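Local coordinates for allergen Bos d 2 (Bos taurus, PDB 4WFV), which probably carries pheromones and is a major dander allergen, a secreted lipocalin of cattle, at residues E126-E129 / K130-L134. Numbering follows the deposited sequence.
Sequences EELE and KYQQL
L128 and Y131, one turn apart on helix 125-137, meet on the face that the helix presses against the protein: L128 CD1 comes up to the edge of the tyrosine ring, near its plane, 4.2 Å from Y131 CD2. This is the close-packed side. With CG anti to the backbone N (chi1 179°), the Y131 ring swings off the helix, and its OH, the polar end of a buried side chain, is satisfied by a hydrogen bond with T114. The side chain of Q132 crosses that of L128 obliquely, its amide nitrogen NE2 in van der Waals contact with the leucine methine CG at 3.9 Å. E127 also turns toward the barrel, touching N96 and M97, and its OE1 accepts from the backbone N of T124, just ahead of the helix.

Four successive i to i+4 backbone bonds cross from 126-129 to 130-133, as in a regular alpha-helix, and L134 N to K130 O continues them. Q132 N reaches L128 O at 2.9 Å, and K130 N reaches E126 O at 3.1 Å.

The outer side is looser and polar. E126 and K130, four residues apart, extend side by side in the same direction, and a salt bridge links E126 OE2 to K130 NZ at 3.2 Å. The ammonium comes to the anti side of the carboxylate, 33° out of its plane, a surface pairing held by one contact. Beside this pair, E129 and Q133 are exposed to solvent.

The whole arrangement is the long helix that lipocalins carry against their beta-barrel. Y131 packs on A22 of strand 17-23 and on M97 and V99 of strand 97-105, L128 rests on Y20, and L134 reaches I91 and H92 of strand 85-93.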
loop_
_atom_site.group_PDB
_atom_site.type_symbol
_atom_site.label_atom_id
_atom_site.label_comp_id
_atom_site.label_asym_id
_atom_site.label_seq_id
_atom_site.Cartn_x
_atom_site.Cartn_y
_atom_site.Cartn_z
ATOM N N GLU A 126 -10.007 16.316 2.422
ATOM C CA GLU A 126 -8.812 16.793 1.739
ATOM C C GLU A 126 -7.854 15.643 1.423
ATOM O O GLU A 126 -7.285 15.585 0.339
ATOM C CB GLU A 126 -8.115 17.866 2.582
ATOM C CG GLU A 126 -6.800 18.341 2.024
ATOM C CD GLU A 126 -6.094 19.320 2.952
ATOM O OE1 GLU A 126 -6.692 19.739 3.971
ATOM O OE2 GLU A 126 -4.940 19.675 2.653
ATOM N N GLU A 127 -7.657 14.744 2.384
ATOM C CA GLU A 127 -6.766 13.614 2.166
ATOM C C GLU A 127 -7.332 12.665 1.117
ATOM O O GLU A 127 -6.588 12.142 0.283
ATOM C CB GLU A 127 -6.506 12.879 3.483
ATOM C CG GLU A 127 -5.602 13.666 4.408
ATOM C CD GLU A 127 -5.499 13.054 5.789
ATOM O OE1 GLU A 127 -6.514 12.545 6.319
ATOM O OE2 GLU A 127 -4.375 13.086 6.343
ATOM N N LEU A 128 -8.641 12.447 1.147
ATOM C CA LEU A 128 -9.245 11.545 0.180
ATOM C C LEU A 128 -9.179 12.147 -1.217
ATOM O O LEU A 128 -8.954 11.432 -2.181
ATOM C CB LEU A 128 -10.675 11.202 0.571
ATOM C CG LEU A 128 -11.424 10.252 -0.354
ATOM C CD1 LEU A 128 -10.769 8.867 -0.329
ATOM C CD2 LEU A 128 -12.884 10.151 0.083
ATOM N N GLU A 129 -9.355 13.461 -1.317
ATOM C CA GLU A 129 -9.228 14.149 -2.604
ATOM C C GLU A 129 -7.836 13.917 -3.186
ATOM O O GLU A 129 -7.700 13.596 -4.371
ATOM C CB GLU A 129 -9.514 15.648 -2.436
ATOM C CG GLU A 129 -9.690 16.416 -3.753
ATOM C CD GLU A 129 -8.397 16.891 -4.388
ATOM O OE1 GLU A 129 -7.335 16.917 -3.740
ATOM O OE2 GLU A 129 -8.454 17.273 -5.581
ATOM N N LYS A 130 -6.801 14.070 -2.366
ATOM C CA LYS A 130 -5.431 13.816 -2.816
ATOM C C LYS A 130 -5.258 12.367 -3.269
ATOM O O LYS A 130 -4.665 12.107 -4.328
ATOM C CB LYS A 130 -4.435 14.138 -1.702
ATOM C CG LYS A 130 -4.241 15.621 -1.442
ATOM C CD LYS A 130 -3.386 15.855 -0.202
ATOM C CE LYS A 130 -3.241 17.344 0.091
ATOM N NZ LYS A 130 -2.777 17.606 1.478
ATOM N N TYR A 131 -5.759 11.426 -2.470
ATOM C CA TYR A 131 -5.666 10.013 -2.827
ATOM C C TYR A 131 -6.324 9.724 -4.185
ATOM O O TYR A 131 -5.744 9.057 -5.034
ATOM C CB TYR A 131 -6.290 9.162 -1.714
ATOM C CG TYR A 131 -6.268 7.687 -1.992
ATOM C CD1 TYR A 131 -5.069 7.010 -2.177
ATOM C CD2 TYR A 131 -7.449 6.971 -2.072
ATOM C CE1 TYR A 131 -5.054 5.649 -2.439
ATOM C CE2 TYR A 131 -7.442 5.619 -2.336
ATOM C CZ TYR A 131 -6.248 4.966 -2.527
ATOM O OH TYR A 131 -6.249 3.607 -2.785
ATOM N N GLN A 132 -7.532 10.234 -4.377
ATOM C CA GLN A 132 -8.259 10.000 -5.622
ATOM C C GLN A 132 -7.597 10.660 -6.828
ATOM O O GLN A 132 -7.587 10.084 -7.908
ATOM C CB GLN A 132 -9.726 10.408 -5.471
ATOM C CG GLN A 132 -10.461 9.507 -4.476
ATOM C CD GLN A 132 -11.963 9.645 -4.506
ATOM O OE1 GLN A 132 -12.513 10.514 -5.177
ATOM N NE2 GLN A 132 -12.642 8.785 -3.755
ATOM N N GLN A 133 -6.999 11.831 -6.634
ATOM C CA GLN A 133 -6.257 12.471 -7.711
ATOM C C GLN A 133 -5.016 11.656 -8.085
ATOM O O GLN A 133 -4.705 11.474 -9.271
ATOM C CB GLN A 133 -5.871 13.896 -7.316
ATOM C CG GLN A 133 -5.135 14.646 -8.415
ATOM C CD GLN A 133 -5.994 14.865 -9.643
ATOM O OE1 GLN A 133 -7.211 15.044 -9.544
ATOM N NE2 GLN A 133 -5.368 14.843 -10.814
ATOM N N LEU A 134 -4.305 11.151 -7.080
ATOM C CA LEU A 134 -3.134 10.316 -7.344
ATOM C C LEU A 134 -3.525 9.043 -8.098
ATOM O O LEU A 134 -2.811 8.593 -9.001
ATOM C CB LEU A 134 -2.416 9.957 -6.043
ATOM C CG LEU A 134 -1.736 11.119 -5.318
ATOM C CD1 LEU A 134 -1.482 10.743 -3.863
ATOM C CD2 LEU A 134 -0.454 11.538 -6.017
#